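Local coordinates for protein HTH-type transcriptional repressor PhnF (Mycobacterium smegmatis, PDB 3F8M) that represses the phnDCE operon, which serves phosphate uptake, when phosphate is available in the cell, as a DNA-binding regulator of the GntR family, at residues H16-V19 / R20-D24; K148-A151 / Q152-P155; S226-G230 / D231-F235. All blocks are in the same frame, centred on the assembly; numbering follows the deposited sequence. Where two conformers were deposited one is given.

The three interactions are all local. Interaction 1 lies on helix 15-29 of the GntR-type DNA-binding domain, partly at the surface. Its nearest atoms are about 38 Å from interaction 2 and about 18 Å from interaction 3. Interactions 2 and 3 both belong to the UTRA domain and share a sheet, where strands 140-150 and 220-229 are neighbours. Their nearest atoms lie about 9 Å apart, without touching. Interaction 1 is made mostly of helical backbone bonds, with one arginine bond to a carbonyl. Interaction 2, partly buried, is a turn packed with a tyrosine ring and a proline. Interaction 3 is buried and combines an Arg-Asp salt bridge and stacked arginines with aromatic and sulfur contacts beside the second subunit.

Interaction 1. Residues H16-V19 / R20-D24; sequences HQVV and RAELD
Residues 16-19 run straight into 20-24 as successive turns of helix 15-29, joined by i to i+4 backbone bonds. Ala21 N donates to Gln17 O, Glu22 N to Val18 O at 2.8 Å, and Leu23 N to Val19 O at 2.9 Å. Arg20 adds a side-chain bond to this backbone pattern. Its NH1 donates to His16 O at 2.8 Å, with an N-H...O angle of 151°. The oxygen lies at the edge of the guanidinium and in its plane, while NH1 sits above the plane of the His16 carbonyl. The Arg20 chain bends at its second torsion (chi2 148°) and turns back along the preceding turn. CD passes 3.6 Å from His16 O on the way. The same guanidinium uses NH2 in a salt bridge to Glu59 of helix 50-62. One flat group therefore ties two helices together.

Helix 15-29 belongs to the winged helix-turn-helix domain of the GntR family. The predicted helix-turn-helix motif, residues 39-58, includes part of helix 50-62. Val19 and Leu23, one turn apart, are buried on the inner side of helix 15-29. Val19 packs on Phe46 and Val48, and Leu23 on Phe36 and Ala56. The rotation of Val19 (chi1 88°) brings its CG1 to 3.0 Å from Arg20 N. Glu22 CG lies 3.4 Å from Val18 O, and its carboxylate goes on to a salt bridge with Arg25. Val18 CG1 meets Glu22 CG at 4.2 Å, in an apolar touch along the more exposed side.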
loop_
_atom_site.group_PDB
_atom_site.type_symbol
_atom_site.label_atom_id
_atom_site.label_comp_id
_atom_site.label_asym_id
_atom_site.label_seq_id
_atom_site.Cartn_x
_atom_site.Cartn_y
_atom_site.Cartn_z
ATOM N N HIS A 16 31.694 -10.672 -13.783
ATOM C CA HIS A 16 30.264 -10.361 -13.596
ATOM C C HIS A 16 29.999 -9.617 -12.276
ATOM O O HIS A 16 29.055 -8.820 -12.170
ATOM C CB HIS A 16 29.433 -11.653 -13.629
ATOM C CG HIS A 16 29.443 -12.359 -14.956
ATOM N ND1 HIS A 16 28.348 -13.047 -15.441
ATOM C CD2 HIS A 16 30.412 -12.485 -15.898
ATOM C CE1 HIS A 16 28.642 -13.568 -16.620
ATOM N NE2 HIS A 16 29.888 -13.240 -16.920
ATOM N N GLN A 17 30.821 -9.903 -11.268
ATOM C CA GLN A 17 30.769 -9.184 -9.989
ATOM C C GLN A 17 31.376 -7.785 -10.129
ATOM O O GLN A 17 30.838 -6.816 -9.591
ATOM C CB GLN A 17 31.518 -9.952 -8.895
ATOM C CG GLN A 17 30.828 -11.206 -8.374
ATOM C CD GLN A 17 31.453 -11.714 -7.071
ATOM O OE1 GLN A 17 32.672 -11.898 -6.980
ATOM N NE2 GLN A 17 30.616 -11.945 -6.059
ATOM N N VAL A 18 32.498 -7.703 -10.850
ATOM C CA VAL A 18 33.219 -6.443 -11.075
ATOM C C VAL A 18 32.384 -5.409 -11.847
ATOM O O VAL A 18 32.391 -4.226 -11.484
ATOM C CB VAL A 18 34.615 -6.679 -11.722
ATOM C CG1 VAL A 18 35.258 -5.368 -12.170
ATOM C CG2 VAL A 18 35.532 -7.418 -10.736
ATOM N N VAL A 19 31.665 -5.842 -12.886
ATOM C CA VAL A 19 30.784 -4.926 -13.625
ATOM C C VAL A 19 29.717 -4.299 -12.712
ATOM O O VAL A 19 29.502 -3.085 -12.769
ATOM C CB VAL A 19 30.150 -5.553 -14.908
ATOM C CG1 VAL A 19 28.831 -6.286 -14.606
ATOM C CG2 VAL A 19 29.947 -4.455 -15.984
ATOM N N ARG A 20 29.079 -5.115 -11.865
ATOM C CA ARG A 20 28.116 -4.610 -10.881
ATOM C C ARG A 20 28.737 -3.596 -9.910
ATOM O O ARG A 20 28.078 -2.641 -9.503
ATOM C CB ARG A 20 27.453 -5.755 -10.113
ATOM C CG ARG A 20 26.211 -6.322 -10.817
ATOM C CD ARG A 20 26.010 -7.834 -10.555
ATOM N NE ARG A 20 24.950 -8.415 -11.395
ATOM C CZ ARG A 20 25.159 -9.104 -12.518
ATOM N NH1 ARG A 20 26.396 -9.308 -12.969
ATOM N NH2 ARG A 20 24.132 -9.583 -13.206
ATOM N N ALA A 21 30.007 -3.786 -9.564
ATOM C CA ALA A 21 30.706 -2.856 -8.669
ATOM C C ALA A 21 31.081 -1.573 -9.407
ATOM O O ALA A 21 31.081 -0.487 -8.822
ATOM C CB ALA A 21 31.962 -3.516 -8.085
ATOM N N GLU A 22 31.419 -1.713 -10.686
ATOM C CA GLU A 22 31.776 -0.566 -11.512
ATOM C C GLU A 22 30.539 0.322 -11.764
ATOM O O GLU A 22 30.666 1.547 -11.839
ATOM C CB GLU A 22 32.443 -1.009 -12.824
ATOM C CG GLU A 22 33.926 -1.415 -12.682
ATOM C CD GLU A 22 34.891 -0.228 -12.805
ATOM O OE1 GLU A 22 34.466 0.931 -12.578
ATOM O OE2 GLU A 22 36.086 -0.458 -13.135
ATOM N N LEU A 23 29.355 -0.290 -11.874
ATOM C CA LEU A 23 28.128 0.492 -12.088
ATOM C C LEU A 23 27.783 1.269 -10.815
ATOM O O LEU A 23 27.341 2.421 -10.882
ATOM C CB LEU A 23 26.942 -0.371 -12.551
ATOM C CG LEU A 23 27.071 -1.017 -13.943
ATOM C CD1 LEU A 23 26.028 -2.083 -14.137
ATOM C CD2 LEU A 23 27.007 0.014 -15.061
ATOM N N ASP A 24 27.997 0.636 -9.666
ATOM C CA ASP A 24 27.824 1.315 -8.374
ATOM C C ASP A 24 28.755 2.537 -8.255
ATOM O O ASP A 24 28.313 3.620 -7.882
ATOM C CB ASP A 24 28.059 0.360 -7.203
ATOM C CG ASP A 24 26.840 -0.494 -6.879
ATOM O OD1 ASP A 24 25.744 -0.229 -7.425
ATOM O OD2 ASP A 24 26.984 -1.439 -6.059
#

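Interaction 2. Residues K148-A151 / Q152-P155; sequences KLPA and QRYP
The Tyr154 ring is met obliquely by Leu149 and by the Pro150 carbonyl. Leu149 CD2 lies 3.8 Å from Tyr154 CE2, the leucine side chain running crosswise to the tyrosine. Pro150 O comes within 3.4 Å of Tyr154 CD2. One face of the ring carries Arg153 CB, 3.7 Å above its centre. The aliphatic part of Arg153 also follows the proline ring, with Arg153 CG 3.7 Å from Pro150 CG. Its chain bends at the third torsion (chi3 66°) and ends in a salt bridge to Asp215.

Two backbone bonds close the short 3-10 turn that follows strand 140-150. Arg153 N donates to Pro150 O at 3.0 Å, and Tyr154 N to Ala151 O at 3.1 Å. In both, the donor stands well above the carbonyl plane. The turn leads the chain off the UTRA sheet toward helix 157-160. The tyrosine ring is buried against Leu149 and Pro150, including the Pro150 carbonyl. The polar ends of both large side chains are satisfied by partners beyond the turn: Tyr154 OH by Ile221 O of the neighbouring strand 220-229, and the charge of Arg153 by Asp215.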
loop_
_atom_site.group_PDB
_atom_site.type_symbol
_atom_site.label_atom_id
_atom_site.label_comp_id
_atom_site.label_asym_id
_atom_site.label_seq_id
_atom_site.Cartn_x
_atom_site.Cartn_y
_atom_site.Cartn_z
ATOM N N LYS A 148 -1.994 11.934 16.289
ATOM C CA LYS A 148 -2.859 12.396 17.408
ATOM C C LYS A 148 -2.605 11.477 18.585
ATOM O O LYS A 148 -2.740 10.275 18.472
ATOM C CB LYS A 148 -4.328 12.331 17.017
ATOM C CG LYS A 148 -4.653 13.405 16.008
ATOM C CD LYS A 148 -6.041 13.240 15.475
ATOM C CE LYS A 148 -6.242 14.248 14.335
ATOM N NZ LYS A 148 -7.681 14.262 13.922
ATOM N N LEU A 149 -2.271 12.052 19.731
ATOM C CA LEU A 149 -1.890 11.277 20.892
ATOM C C LEU A 149 -2.847 11.648 22.027
ATOM O O LEU A 149 -3.210 12.810 22.143
ATOM C CB LEU A 149 -0.478 11.693 21.340
ATOM C CG LEU A 149 0.687 11.495 20.347
ATOM C CD1 LEU A 149 1.948 12.242 20.791
ATOM C CD2 LEU A 149 0.933 9.957 20.273
ATOM N N PRO A 150 -3.230 10.662 22.854
ATOM C CA PRO A 150 -3.941 11.006 24.100
ATOM C C PRO A 150 -2.956 11.736 25.034
ATOM O O PRO A 150 -1.975 11.128 25.474
ATOM C CB PRO A 150 -4.380 9.630 24.642
ATOM C CG PRO A 150 -3.347 8.635 24.087
ATOM C CD PRO A 150 -3.059 9.215 22.680
ATOM N N ALA A 151 -3.157 13.043 25.215
ATOM C CA ALA A 151 -2.175 13.943 25.863
ATOM C C ALA A 151 -1.839 13.496 27.260
ATOM O O ALA A 151 -0.696 13.674 27.713
ATOM C CB ALA A 151 -2.699 15.355 25.937
ATOM N N GLN A 152 -2.835 12.916 27.937
ATOM C CA GLN A 152 -2.680 12.428 29.326
ATOM C C GLN A 152 -1.617 11.362 29.459
ATOM O O GLN A 152 -0.956 11.228 30.489
ATOM C CB GLN A 152 -4.030 11.953 29.887
ATOM C CG GLN A 152 -4.943 13.149 30.099
ATOM C CD GLN A 152 -6.007 12.965 31.150
ATOM O OE1 GLN A 152 -6.720 11.946 31.188
ATOM N NE2 GLN A 152 -6.154 13.979 32.000
ATOM N N ARG A 153 -1.455 10.568 28.403
ATOM C CA ARG A 153 -0.447 9.497 28.415
ATOM C C ARG A 153 1.000 9.982 28.321
ATOM O O ARG A 153 1.912 9.214 28.606
ATOM C CB ARG A 153 -0.664 8.468 27.303
ATOM C CG ARG A 153 -1.960 7.606 27.389
ATOM C CD ARG A 153 -1.772 6.320 26.585
ATOM N NE ARG A 153 -0.756 5.464 27.190
ATOM C CZ ARG A 153 -0.440 4.241 26.792
ATOM N NH1 ARG A 153 -1.052 3.676 25.751
ATOM N NH2 ARG A 153 0.501 3.567 27.445
ATOM N N TYR A 154 1.217 11.224 27.906
ATOM C CA TYR A 154 2.594 11.679 27.593
ATOM C C TYR A 154 2.975 13.017 28.201
ATOM O O TYR A 154 3.329 13.945 27.490
ATOM C CB TYR A 154 2.834 11.713 26.052
ATOM C CG TYR A 154 2.408 10.439 25.373
ATOM C CD1 TYR A 154 3.164 9.274 25.492
ATOM C CD2 TYR A 154 1.243 10.404 24.594
ATOM C CE1 TYR A 154 2.762 8.091 24.859
ATOM C CE2 TYR A 154 0.838 9.231 23.956
ATOM C CZ TYR A 154 1.596 8.071 24.114
ATOM O OH TYR A 154 1.205 6.917 23.475
ATOM N N PRO A 155 2.941 13.139 29.552
ATOM C CA PRO A 155 3.345 14.440 30.069
ATOM C C PRO A 155 4.800 14.762 29.713
ATOM O O PRO A 155 5.675 13.871 29.629
ATOM C CB PRO A 155 3.149 14.312 31.620
ATOM C CG PRO A 155 3.225 12.863 31.877
ATOM C CD PRO A 155 2.632 12.175 30.617
#

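Interaction 3. Residues S226-G230 / D231-F235; sequences SLYRG and DRMTF
Asp231 is gripped side-on by Arg229 through two nearly straight bonds. Arg229 NH2 donates to Asp231 OD2 at 2.8 Å, and Arg229 NE to Asp231 OD1 at 2.9 Å. Each oxygen uses its syn lone pair. The guanidinium and carboxylate planes are 12° apart, so the groups are nearly coplanar. With chi1 at 62° the carboxylate of Asp231 folds back over its own backbone toward Arg229.

Arg232 lies flat over Arg229, with guanidinium centres 3.5 Å apart and planes 11° apart. The two chains run side by side in the same direction. The carboxylate of Asp231 would offset part of this doubled positive charge. Its pairing with Arg232 is long, and no N-H of Arg232 points at it. Arg232 NH1 also donates to Arg141 O, and Arg229 NH1 to Leu198 O. In the backbone, Arg232 N donates to Arg229 O at 3.0 Å and closes the tight turn between the strands.

Tyr228 carries the apolar half. The edge of Phe235 points at its face in an offset edge-to-face pair, with Phe235 CZ 3.6 Å from Tyr228 CE2. Met233 makes a distant Met-aromatic contact, its SD above the Tyr228 ring face and 4.8 Å from the centroid. Met233 CE touches Tyr228 CD1 at 3.9 Å.

This turn carries the chain from strand 220-229, inside the six-stranded UTRA sheet, into strand 233-240. That strand runs parallel to 80-83. Met233 packs on Ile80 and on Val142 of strand 140-150. Phe235 pairs antiparallel with a strand of the second subunit, so the sheet continues across the dimer interface.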
loop_
_atom_site.group_PDB
_atom_site.type_symbol
_atom_site.label_atom_id
_atom_site.label_comp_id
_atom_site.label_asym_id
_atom_site.label_seq_id
_atom_site.Cartn_x
_atom_site.Cartn_y
_atom_site.Cartn_z
ATOM N N SER A 226 -0.635 9.322 7.593
ATOM C CA SER A 226 0.581 9.665 6.862
ATOM C C SER A 226 0.197 9.802 5.385
ATOM O O SER A 226 -0.419 8.890 4.843
ATOM C CB SER A 226 1.606 8.570 7.055
ATOM O OG SER A 226 1.742 8.224 8.433
ATOM N N LEU A 227 0.483 10.950 4.770
ATOM C CA LEU A 227 0.188 11.166 3.370
ATOM C C LEU A 227 1.547 11.238 2.665
ATOM O O LEU A 227 2.322 12.168 2.923
ATOM C CB LEU A 227 -0.617 12.447 3.183
ATOM C CG LEU A 227 -1.052 12.785 1.752
ATOM C CD1 LEU A 227 -2.347 12.021 1.399
ATOM C CD2 LEU A 227 -1.216 14.303 1.513
ATOM N N TYR A 228 1.847 10.239 1.815
ATOM C CA TYR A 228 3.165 10.136 1.172
ATOM C C TYR A 228 3.025 10.317 -0.338
ATOM O O TYR A 228 2.053 9.838 -0.908
ATOM C CB TYR A 228 3.722 8.739 1.395
ATOM C CG TYR A 228 4.211 8.373 2.792
ATOM C CD1 TYR A 228 5.462 8.807 3.230
ATOM C CD2 TYR A 228 3.453 7.568 3.640
ATOM C CE1 TYR A 228 5.942 8.465 4.493
ATOM C CE2 TYR A 228 3.931 7.205 4.931
ATOM C CZ TYR A 228 5.174 7.667 5.329
ATOM O OH TYR A 228 5.709 7.358 6.561
ATOM N N ARG A 229 3.986 10.996 -0.963
ATOM C CA ARG A 229 4.001 11.107 -2.443
ATOM C C ARG A 229 4.301 9.735 -3.001
ATOM O O ARG A 229 5.287 9.109 -2.619
ATOM C CB ARG A 229 5.089 12.083 -2.901
ATOM C CG ARG A 229 4.777 13.555 -2.634
ATOM C CD ARG A 229 5.983 14.416 -3.042
ATOM N NE ARG A 229 6.270 14.227 -4.477
ATOM C CZ ARG A 229 6.366 15.225 -5.350
ATOM N NH1 ARG A 229 6.201 16.477 -4.947
ATOM N NH2 ARG A 229 6.637 14.975 -6.634
ATOM N N GLY A 230 3.446 9.272 -3.902
ATOM C CA GLY A 230 3.612 7.914 -4.498
ATOM C C GLY A 230 4.967 7.782 -5.202
ATOM O O GLY A 230 5.574 6.711 -5.172
ATOM N N ASP A 231 5.457 8.879 -5.766
ATOM C CA ASP A 231 6.748 8.899 -6.507
ATOM C C ASP A 231 7.989 8.865 -5.599
ATOM O O ASP A 231 9.127 8.731 -6.087
ATOM C CB ASP A 231 6.797 10.039 -7.546
ATOM C CG ASP A 231 6.683 11.437 -6.944
ATOM O OD1 ASP A 231 6.679 11.611 -5.682
ATOM O OD2 ASP A 231 6.551 12.380 -7.749
ATOM N N ARG A 232 7.789 8.902 -4.277
ATOM C CA ARG A 232 8.935 8.875 -3.381
ATOM C C ARG A 232 8.873 7.737 -2.373
ATOM O O ARG A 232 9.764 7.578 -1.512
ATOM C CB ARG A 232 9.127 10.261 -2.703
ATOM C CG ARG A 232 9.853 11.272 -3.631
ATOM C CD ARG A 232 9.472 12.739 -3.435
ATOM N NE ARG A 232 9.890 13.585 -4.571
ATOM C CZ ARG A 232 9.794 14.918 -4.620
ATOM N NH1 ARG A 232 9.310 15.635 -3.577
ATOM N NH2 ARG A 232 10.208 15.561 -5.726
ATOM N N MET A 233 7.847 6.898 -2.470
ATOM C CA MET A 233 7.696 5.905 -1.445
ATOM C C MET A 233 7.187 4.587 -1.984
ATOM O O MET A 233 6.278 4.575 -2.831
ATOM C CB MET A 233 6.755 6.466 -0.360
ATOM C CG MET A 233 6.331 5.466 0.707
ATOM S SD MET A 233 7.706 5.037 1.810
ATOM C CE MET A 233 8.469 6.659 2.016
ATOM N N THR A 234 7.764 3.499 -1.497
ATOM C CA THR A 234 7.260 2.145 -1.724
ATOM C C THR A 234 7.071 1.484 -0.391
ATOM O O THR A 234 7.934 1.602 0.464
ATOM C CB THR A 234 8.267 1.300 -2.535
ATOM O OG1 THR A 234 8.449 1.911 -3.804
ATOM C CG2 THR A 234 7.769 -0.080 -2.727
ATOM N N PHE A 235 5.964 0.770 -0.203
ATOM C CA PHE A 235 5.805 -0.059 0.977
ATOM C C PHE A 235 6.015 -1.519 0.669
ATOM O O PHE A 235 5.617 -1.984 -0.387
ATOM C CB PHE A 235 4.431 0.158 1.591
ATOM C CG PHE A 235 4.278 1.503 2.212
ATOM C CD1 PHE A 235 4.889 1.783 3.435
ATOM C CD2 PHE A 235 3.579 2.491 1.572
ATOM C CE1 PHE A 235 4.776 3.020 4.000
ATOM C CE2 PHE A 235 3.474 3.743 2.130
ATOM C CZ PHE A 235 4.066 4.003 3.349
#